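Local coordinates for protein sgbp-b (Bacteroides uniformis, PDB 7K44) that probably binds xyloglucan at the surface of a human gut Bacteroides, as the glycan-binding partner in a polysaccharide utilization locus, at residues V211-W222 with Q260-I269; E58-T66 with P75-V85. All blocks are in the same frame, centred on the assembly; numbering follows the deposited sequence.

Contact 1. Residues V211-W222 with Q260-I269; sequences VLNYDNIGWFSW and QLQNGAVWGI. With CA (calcium ion), chain B.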
# COMPACT_ATOMS: atom_id res chain seq x y z
N VAL A 211 6.34 6.58 19.21
CA VAL A 211 7.22 6.50 20.37
C VAL A 211 8.59 7.12 20.11
O VAL A 211 9.34 7.37 21.08
CB VAL A 211 7.37 5.06 20.89
CG1 VAL A 211 6.00 4.48 21.21
CG2 VAL A 211 8.11 4.18 19.88
N LEU A 212 8.94 7.38 18.85
CA LEU A 212 10.23 7.99 18.52
C LEU A 212 10.12 8.58 17.13
O LEU A 212 9.86 7.86 16.16
CB LEU A 212 11.34 6.95 18.55
CG LEU A 212 12.70 7.43 18.03
CD1 LEU A 212 13.29 8.55 18.91
CD2 LEU A 212 13.70 6.30 17.94
N ASN A 213 10.32 9.90 17.02
CA ASN A 213 10.33 10.53 15.71
C ASN A 213 11.48 11.49 15.49
O ASN A 213 11.52 12.15 14.45
CB ASN A 213 8.98 11.21 15.37
CG ASN A 213 8.69 12.41 16.24
OD1 ASN A 213 9.54 12.88 16.99
ND2 ASN A 213 7.47 12.92 16.13
N TYR A 214 12.41 11.60 16.43
CA TYR A 214 13.59 12.44 16.32
C TYR A 214 13.27 13.92 16.25
O TYR A 214 14.16 14.74 15.96
CB TYR A 214 14.48 12.04 15.14
CG TYR A 214 14.97 10.61 15.23
CD1 TYR A 214 15.75 10.20 16.30
CD2 TYR A 214 14.67 9.70 14.24
CE1 TYR A 214 16.22 8.90 16.39
CE2 TYR A 214 15.13 8.39 14.30
CZ TYR A 214 15.91 8.00 15.38
OH TYR A 214 16.41 6.73 15.47
N ASP A 215 12.01 14.28 16.49
CA ASP A 215 11.58 15.67 16.49
C ASP A 215 11.09 15.96 17.91
O ASP A 215 11.91 16.19 18.80
CB ASP A 215 10.57 15.91 15.37
CG ASP A 215 11.17 15.68 13.97
OD1 ASP A 215 12.09 16.42 13.59
OD2 ASP A 215 10.72 14.76 13.26
N ASN A 216 9.79 15.89 18.16
CA ASN A 216 9.24 16.16 19.48
C ASN A 216 9.10 14.92 20.37
O ASN A 216 8.85 15.07 21.57
CB ASN A 216 7.88 16.85 19.35
CG ASN A 216 6.90 16.06 18.51
OD1 ASN A 216 7.25 15.57 17.44
ND2 ASN A 216 5.67 15.93 18.99
N ILE A 217 9.26 13.71 19.82
CA ILE A 217 9.03 12.47 20.57
C ILE A 217 10.31 11.65 20.58
O ILE A 217 10.78 11.21 19.52
CB ILE A 217 7.88 11.62 19.98
CG1 ILE A 217 6.62 12.45 19.77
CG2 ILE A 217 7.62 10.41 20.89
CD1 ILE A 217 6.02 12.99 21.02
N GLY A 218 10.86 11.42 21.78
CA GLY A 218 12.05 10.62 21.91
C GLY A 218 13.31 11.36 21.51
O GLY A 218 13.31 12.54 21.16
N TRP A 219 14.42 10.62 21.55
CA TRP A 219 15.71 11.23 21.27
C TRP A 219 16.72 10.18 20.84
O TRP A 219 16.63 9.01 21.22
CB TRP A 219 16.22 12.00 22.51
CG TRP A 219 16.55 11.11 23.70
CD1 TRP A 219 17.76 10.56 24.01
CD2 TRP A 219 15.64 10.68 24.72
NE1 TRP A 219 17.67 9.82 25.17
CE2 TRP A 219 16.38 9.87 25.62
CE3 TRP A 219 14.28 10.89 24.97
CZ2 TRP A 219 15.79 9.27 26.73
CZ3 TRP A 219 13.70 10.29 26.08
CH2 TRP A 219 14.46 9.49 26.94
N PHE A 220 17.70 10.62 20.06
CA PHE A 220 18.87 9.80 19.77
C PHE A 220 19.84 9.84 20.95
O PHE A 220 20.08 10.90 21.55
CB PHE A 220 19.55 10.34 18.50
CG PHE A 220 20.75 9.55 18.06
CD1 PHE A 220 20.61 8.31 17.48
CD2 PHE A 220 22.04 10.06 18.20
CE1 PHE A 220 21.70 7.58 17.07
CE2 PHE A 220 23.13 9.32 17.78
CZ PHE A 220 22.96 8.08 17.21
N SER A 221 20.39 8.68 21.30
CA SER A 221 21.35 8.57 22.39
C SER A 221 22.77 8.39 21.89
O SER A 221 23.66 9.18 22.25
CB SER A 221 20.95 7.40 23.31
OG SER A 221 21.78 7.40 24.47
N TRP A 222 23.02 7.40 21.05
CA TRP A 222 24.34 7.18 20.48
C TRP A 222 24.23 6.15 19.38
O TRP A 222 23.22 5.44 19.24
CB TRP A 222 25.36 6.70 21.53
CG TRP A 222 25.03 5.41 22.24
CD1 TRP A 222 24.19 5.24 23.30
CD2 TRP A 222 25.59 4.12 21.97
NE1 TRP A 222 24.18 3.92 23.70
CE2 TRP A 222 25.02 3.22 22.89
CE3 TRP A 222 26.48 3.63 21.01
CZ2 TRP A 222 25.32 1.85 22.88
CZ3 TRP A 222 26.79 2.29 21.00
CH2 TRP A 222 26.21 1.41 21.93
N GLN A 260 24.73 1.50 14.70
CA GLN A 260 23.67 1.41 15.70
C GLN A 260 22.86 2.70 15.71
O GLN A 260 23.40 3.79 15.49
CB GLN A 260 24.19 1.21 17.12
CG GLN A 260 25.12 0.03 17.33
CD GLN A 260 26.56 0.36 17.00
OE1 GLN A 260 27.04 1.46 17.27
NE2 GLN A 260 27.27 -0.59 16.40
N LEU A 261 21.57 2.56 16.00
CA LEU A 261 20.73 3.67 16.44
C LEU A 261 20.26 3.27 17.83
O LEU A 261 19.41 2.39 17.98
CB LEU A 261 19.53 3.88 15.53
CG LEU A 261 19.81 4.28 14.09
CD1 LEU A 261 18.47 4.45 13.34
CD2 LEU A 261 20.61 5.56 14.04
N GLN A 262 20.84 3.88 18.87
CA GLN A 262 20.44 3.62 20.24
C GLN A 262 19.68 4.86 20.67
O GLN A 262 20.24 5.95 20.70
CB GLN A 262 21.65 3.37 21.15
CG GLN A 262 22.62 2.35 20.56
CD GLN A 262 22.19 0.90 20.75
OE1 GLN A 262 22.30 0.11 19.83
NE2 GLN A 262 21.70 0.56 21.94
N ASN A 263 18.39 4.70 20.95
CA ASN A 263 17.48 5.82 21.09
C ASN A 263 16.72 5.72 22.39
O ASN A 263 16.45 4.62 22.89
CB ASN A 263 16.41 5.79 19.97
CG ASN A 263 16.99 5.54 18.58
OD1 ASN A 263 17.51 6.46 17.93
ND2 ASN A 263 16.88 4.30 18.10
N GLY A 264 16.33 6.87 22.93
CA GLY A 264 15.33 6.90 23.98
C GLY A 264 13.95 7.09 23.37
O GLY A 264 13.71 8.04 22.62
N ALA A 265 13.03 6.17 23.66
CA ALA A 265 11.68 6.28 23.15
C ALA A 265 10.73 6.71 24.26
O ALA A 265 11.06 6.61 25.45
CB ALA A 265 11.22 4.93 22.56
N VAL A 266 9.57 7.21 23.87
CA VAL A 266 8.54 7.65 24.81
C VAL A 266 7.38 6.67 24.68
O VAL A 266 6.61 6.72 23.71
CB VAL A 266 8.09 9.09 24.53
CG1 VAL A 266 6.96 9.48 25.48
CG2 VAL A 266 9.27 10.02 24.67
N TRP A 267 7.23 5.80 25.66
CA TRP A 267 6.28 4.70 25.53
C TRP A 267 4.90 5.01 26.09
O TRP A 267 3.99 4.17 25.97
CB TRP A 267 6.84 3.43 26.18
CG TRP A 267 8.19 3.03 25.63
CD1 TRP A 267 9.41 3.32 26.17
CD2 TRP A 267 8.44 2.30 24.42
NE1 TRP A 267 10.41 2.81 25.38
CE2 TRP A 267 9.84 2.17 24.30
CE3 TRP A 267 7.62 1.75 23.43
CZ2 TRP A 267 10.44 1.50 23.24
CZ3 TRP A 267 8.21 1.08 22.37
CH2 TRP A 267 9.62 0.96 22.28
N GLY A 268 4.69 6.19 26.66
CA GLY A 268 3.43 6.51 27.30
C GLY A 268 2.32 6.94 26.35
O GLY A 268 1.83 8.07 26.45
N ILE A 269 1.92 6.05 25.44
CA ILE A 269 0.88 6.38 24.48
C ILE A 269 -0.45 6.60 25.20
O ILE A 269 -0.81 5.86 26.13
CB ILE A 269 0.78 5.26 23.44
CG1 ILE A 269 2.04 5.21 22.57
CG2 ILE A 269 -0.47 5.43 22.56
CD1 ILE A 269 2.20 3.92 21.78
CA CA B . 11.07 12.71 12.13
O HOH W 1 8.69 12.44 12.39
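Tyr214 OH donates to Asn263 OD1 at 2.7 Å, a buried bond in which the amide oxygen sits at the edge of the phenol ring while the hydroxyl comes from above the amide's carbonyl plane, not along a lone pair. The other end of that amide is also paired, ND2 donating a hydrogen bond to Leu358 O on the neighbouring strand, so both polar atoms of Asn263 are satisfied and its rotation is fixed. Leu212 CD2 packs across the Asn263 side chain, 3.4 Å from CB.

Trp219 N and O exchange hydrogen bonds with Gly264 O and N. Two residues along, past the non-hydrogen-bonded pair Phe220-Asn263, Gln262 O accepts two hydrogen bonds, from Ser221 N at 2.8 Å and Trp222 N at 3.2 Å: a classic beta bulge where edge strand 219-222 runs antiparallel to 255-264 in the five-stranded sheet of the C-terminal domain. Two tryptophans lie on one face of this sheet. Gly264 CA sits under the six-membered ring of Trp219, 3.7 Å from its centroid, where any side chain would collide with the indole. With CG anti to its carbonyl carbon (chi1 -49°), Gln262 lays that atom over the Trp222 ring, and Gln262 OE1 accepts from Gln361 NE2.

Past the strand, Val266 N gives Val211 O a nearly straight bond (171°) in the carbonyl plane, on a lone pair. In the Asx turn that follows Leu212, Asn213 OD1 accepts Asp215 N and Ile217 N from opposite faces of its plane, while Asn213 O and Asp215 OD2 each bind calcium at 2.4 Å; Asp241, Lys243, Asp378 and a water complete the site.

Contact 2. Residues E58-T66 with P75-V85; sequences EIQRVYFTT and PVSVEVTDYTV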
# COMPACT_ATOMS: atom_id res chain seq x y z
N GLU A 58 -14.56 -10.79 -37.91
CA GLU A 58 -15.73 -11.56 -38.31
C GLU A 58 -16.74 -11.68 -37.17
O GLU A 58 -17.25 -12.75 -36.87
CB GLU A 58 -15.34 -12.93 -38.86
N ILE A 59 -16.99 -10.54 -36.51
CA ILE A 59 -18.03 -10.49 -35.49
C ILE A 59 -19.34 -10.93 -36.11
O ILE A 59 -19.76 -10.42 -37.16
CB ILE A 59 -18.18 -9.06 -34.94
CG1 ILE A 59 -16.90 -8.61 -34.24
CG2 ILE A 59 -19.38 -8.99 -33.99
CD1 ILE A 59 -16.94 -7.15 -33.87
N GLN A 60 -20.00 -11.88 -35.47
CA GLN A 60 -21.31 -12.31 -35.90
C GLN A 60 -22.43 -11.80 -35.02
O GLN A 60 -23.49 -11.43 -35.53
CB GLN A 60 -21.35 -13.84 -36.03
CG GLN A 60 -20.29 -14.33 -37.01
CD GLN A 60 -20.00 -15.81 -36.91
OE1 GLN A 60 -20.29 -16.45 -35.90
NE2 GLN A 60 -19.43 -16.37 -37.97
N ARG A 61 -22.21 -11.72 -33.71
CA ARG A 61 -23.22 -11.18 -32.81
C ARG A 61 -22.53 -10.51 -31.64
O ARG A 61 -21.42 -10.88 -31.25
CB ARG A 61 -24.13 -12.28 -32.28
CG ARG A 61 -25.37 -12.47 -33.09
CD ARG A 61 -26.25 -13.59 -32.55
NE ARG A 61 -26.79 -14.39 -33.64
CZ ARG A 61 -27.61 -13.91 -34.58
NH1 ARG A 61 -28.00 -12.64 -34.56
NH2 ARG A 61 -28.04 -14.71 -35.55
N VAL A 62 -23.22 -9.51 -31.08
CA VAL A 62 -22.87 -8.92 -29.79
C VAL A 62 -24.15 -8.94 -28.97
O VAL A 62 -25.20 -8.50 -29.44
CB VAL A 62 -22.34 -7.48 -29.96
CG1 VAL A 62 -22.04 -6.86 -28.59
CG2 VAL A 62 -21.10 -7.48 -30.83
N TYR A 63 -24.07 -9.47 -27.75
CA TYR A 63 -25.30 -9.56 -26.97
C TYR A 63 -24.99 -9.65 -25.48
O TYR A 63 -23.92 -10.11 -25.09
CB TYR A 63 -26.18 -10.75 -27.41
CG TYR A 63 -25.54 -12.11 -27.26
CD1 TYR A 63 -24.72 -12.63 -28.25
CD2 TYR A 63 -25.77 -12.90 -26.13
CE1 TYR A 63 -24.13 -13.89 -28.12
CE2 TYR A 63 -25.19 -14.15 -25.99
CZ TYR A 63 -24.38 -14.64 -26.99
OH TYR A 63 -23.79 -15.88 -26.85
N PHE A 64 -25.96 -9.21 -24.68
CA PHE A 64 -25.97 -9.45 -23.25
C PHE A 64 -26.74 -10.73 -22.97
O PHE A 64 -27.74 -11.03 -23.64
CB PHE A 64 -26.66 -8.29 -22.52
CG PHE A 64 -25.95 -6.97 -22.66
CD1 PHE A 64 -26.20 -6.14 -23.75
CD2 PHE A 64 -25.06 -6.53 -21.69
CE1 PHE A 64 -25.56 -4.90 -23.87
CE2 PHE A 64 -24.41 -5.30 -21.81
CZ PHE A 64 -24.67 -4.49 -22.91
N THR A 65 -26.26 -11.49 -21.99
CA THR A 65 -26.86 -12.76 -21.61
C THR A 65 -26.97 -12.84 -20.10
O THR A 65 -26.15 -12.29 -19.37
CB THR A 65 -26.07 -13.96 -22.16
OG1 THR A 65 -26.78 -15.18 -21.87
CG2 THR A 65 -24.68 -14.05 -21.55
N THR A 66 -28.00 -13.55 -19.62
CA THR A 66 -28.07 -13.83 -18.19
C THR A 66 -27.06 -14.88 -17.76
O THR A 66 -26.74 -14.96 -16.57
CB THR A 66 -29.48 -14.29 -17.81
OG1 THR A 66 -29.92 -15.29 -18.75
CG2 THR A 66 -30.45 -13.12 -17.83
N PRO A 75 -28.34 -17.83 -23.64
CA PRO A 75 -29.41 -17.13 -24.35
C PRO A 75 -28.99 -15.74 -24.79
O PRO A 75 -28.20 -15.06 -24.12
CB PRO A 75 -30.53 -17.05 -23.31
CG PRO A 75 -29.81 -17.10 -21.99
CD PRO A 75 -28.67 -18.04 -22.22
N VAL A 76 -29.52 -15.32 -25.93
CA VAL A 76 -29.39 -13.94 -26.40
C VAL A 76 -30.44 -13.10 -25.69
O VAL A 76 -31.52 -12.84 -26.24
CB VAL A 76 -29.53 -13.87 -27.93
CG1 VAL A 76 -29.32 -12.45 -28.44
CG2 VAL A 76 -28.53 -14.78 -28.58
N SER A 77 -30.15 -12.68 -24.46
CA SER A 77 -31.14 -11.98 -23.65
C SER A 77 -31.46 -10.60 -24.20
O SER A 77 -32.63 -10.21 -24.31
CB SER A 77 -30.67 -11.90 -22.19
OG SER A 77 -30.30 -13.18 -21.69
N VAL A 78 -30.43 -9.82 -24.53
CA VAL A 78 -30.59 -8.51 -25.15
C VAL A 78 -29.50 -8.39 -26.21
O VAL A 78 -28.32 -8.28 -25.87
CB VAL A 78 -30.48 -7.34 -24.15
CG1 VAL A 78 -31.10 -6.09 -24.74
CG2 VAL A 78 -31.13 -7.69 -22.83
N GLU A 79 -29.89 -8.39 -27.49
CA GLU A 79 -28.91 -8.29 -28.55
C GLU A 79 -28.55 -6.83 -28.82
O GLU A 79 -29.37 -5.92 -28.66
CB GLU A 79 -29.43 -8.92 -29.84
CG GLU A 79 -28.38 -8.96 -30.94
CD GLU A 79 -28.76 -9.78 -32.15
OE1 GLU A 79 -29.95 -10.10 -32.31
OE2 GLU A 79 -27.84 -10.07 -32.95
N VAL A 80 -27.30 -6.61 -29.21
CA VAL A 80 -26.83 -5.33 -29.71
C VAL A 80 -26.75 -5.45 -31.23
O VAL A 80 -25.88 -6.16 -31.76
CB VAL A 80 -25.47 -4.97 -29.09
CG1 VAL A 80 -24.96 -3.65 -29.67
CG2 VAL A 80 -25.57 -4.89 -27.57
N THR A 81 -27.65 -4.79 -31.95
CA THR A 81 -27.64 -4.89 -33.40
C THR A 81 -26.86 -3.77 -34.08
O THR A 81 -26.45 -3.94 -35.24
CB THR A 81 -29.08 -4.90 -33.94
OG1 THR A 81 -29.86 -3.91 -33.25
CG2 THR A 81 -29.70 -6.27 -33.73
N ASP A 82 -26.64 -2.66 -33.40
CA ASP A 82 -25.99 -1.48 -33.98
C ASP A 82 -24.70 -1.24 -33.19
O ASP A 82 -24.75 -0.80 -32.03
CB ASP A 82 -26.93 -0.28 -33.89
CG ASP A 82 -26.36 0.97 -34.54
OD1 ASP A 82 -25.25 0.91 -35.11
OD2 ASP A 82 -27.03 2.03 -34.47
N TYR A 83 -23.56 -1.52 -33.81
CA TYR A 83 -22.27 -1.30 -33.19
C TYR A 83 -21.23 -1.01 -34.27
O TYR A 83 -21.44 -1.29 -35.45
CB TYR A 83 -21.84 -2.52 -32.35
CG TYR A 83 -21.82 -3.80 -33.16
CD1 TYR A 83 -20.70 -4.17 -33.89
CD2 TYR A 83 -22.92 -4.64 -33.18
CE1 TYR A 83 -20.68 -5.33 -34.64
CE2 TYR A 83 -22.92 -5.81 -33.93
CZ TYR A 83 -21.79 -6.14 -34.65
OH TYR A 83 -21.78 -7.30 -35.38
N THR A 84 -20.09 -0.47 -33.84
CA THR A 84 -18.98 -0.22 -34.75
C THR A 84 -17.69 -0.78 -34.17
O THR A 84 -17.52 -0.88 -32.95
CB THR A 84 -18.82 1.29 -35.03
OG1 THR A 84 -18.68 2.00 -33.80
CG2 THR A 84 -20.03 1.82 -35.77
N VAL A 85 -16.77 -1.15 -35.06
CA VAL A 85 -15.46 -1.68 -34.69
C VAL A 85 -14.39 -0.74 -35.21
O VAL A 85 -14.53 -0.17 -36.30
CB VAL A 85 -15.26 -3.10 -35.27
CG1 VAL A 85 -14.17 -3.83 -34.51
CG2 VAL A 85 -16.57 -3.86 -35.26
O HOH W 2 -24.65 -8.39 -35.68
O HOH W 3 -25.52 -8.63 -32.84
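Strand 59-65 and strand 78-80 run antiparallel, their axes 4.5 Å apart at the closest and 147° between their directions, with Phe64 and Val78 bonded to each other through both N and O. This is the edge of a four-stranded sheet in the N-terminal beta-sandwich, strand 78-80 being outermost; a classic bulge at Ser77 and Val78 opposite Phe64 begins the pairing. The chain then crosses over to the facing sheet, where strand 84-85 lies.

The two sides of the strands differ sharply. On the inner side, Val62 CG2 stands over the centre of the Tyr83 ring, 4.0 Å from its centroid, and Phe64 CE1 meets Val80 CG2, while Phe119 packs edge-to-face with Phe64. Further along, Ile59 CD1 and Val85 CG2 reach tip to tip at 3.6 Å, joining the two sheets.

On the other side, Val76 CG2 makes a CH-pi contact over the centre of the Tyr63 ring, which is turned toward it by a CG set between the backbone N and carbonyl carbon (chi1 61°). Arg61 NH1 forms a salt bridge with Glu79 OE2 at 3.0 Å; the oxygen lies in the guanidinium plane and is met on its syn side, somewhat out of the carboxylate plane, the two planes being turned 69° apart. Glu79 reaches it with an extended chain, and the same OE2 lies 2.7 Å from a water that accepts from Val62 N and also sits close to Val80 O. A glutamine in its place would probably leave the Arg61 charge without its mate. At the far end, Thr65 OG1 donates to Pro75 O at 2.7 Å, in the carbonyl plane and on a lone pair.

Overall arrangement
Contact 2 closes before contact 1 opens along the chain, and the two lie on opposite sides of its centre: 65 Å separates their centres, and their nearest atoms are about 51 Å apart, so neither touches the other. Each pairs an outermost strand with its inner neighbour in an antiparallel sheet, with a classic bulge in the register. Only 211-222/260-269 carries calcium ligands, and it belongs to the xyloglucan-binding domain. The name of that C-terminal domain suggests that glycan is bound there, while 58-66/75-85 belongs to a distant N-terminal sandwich of an elongated molecule.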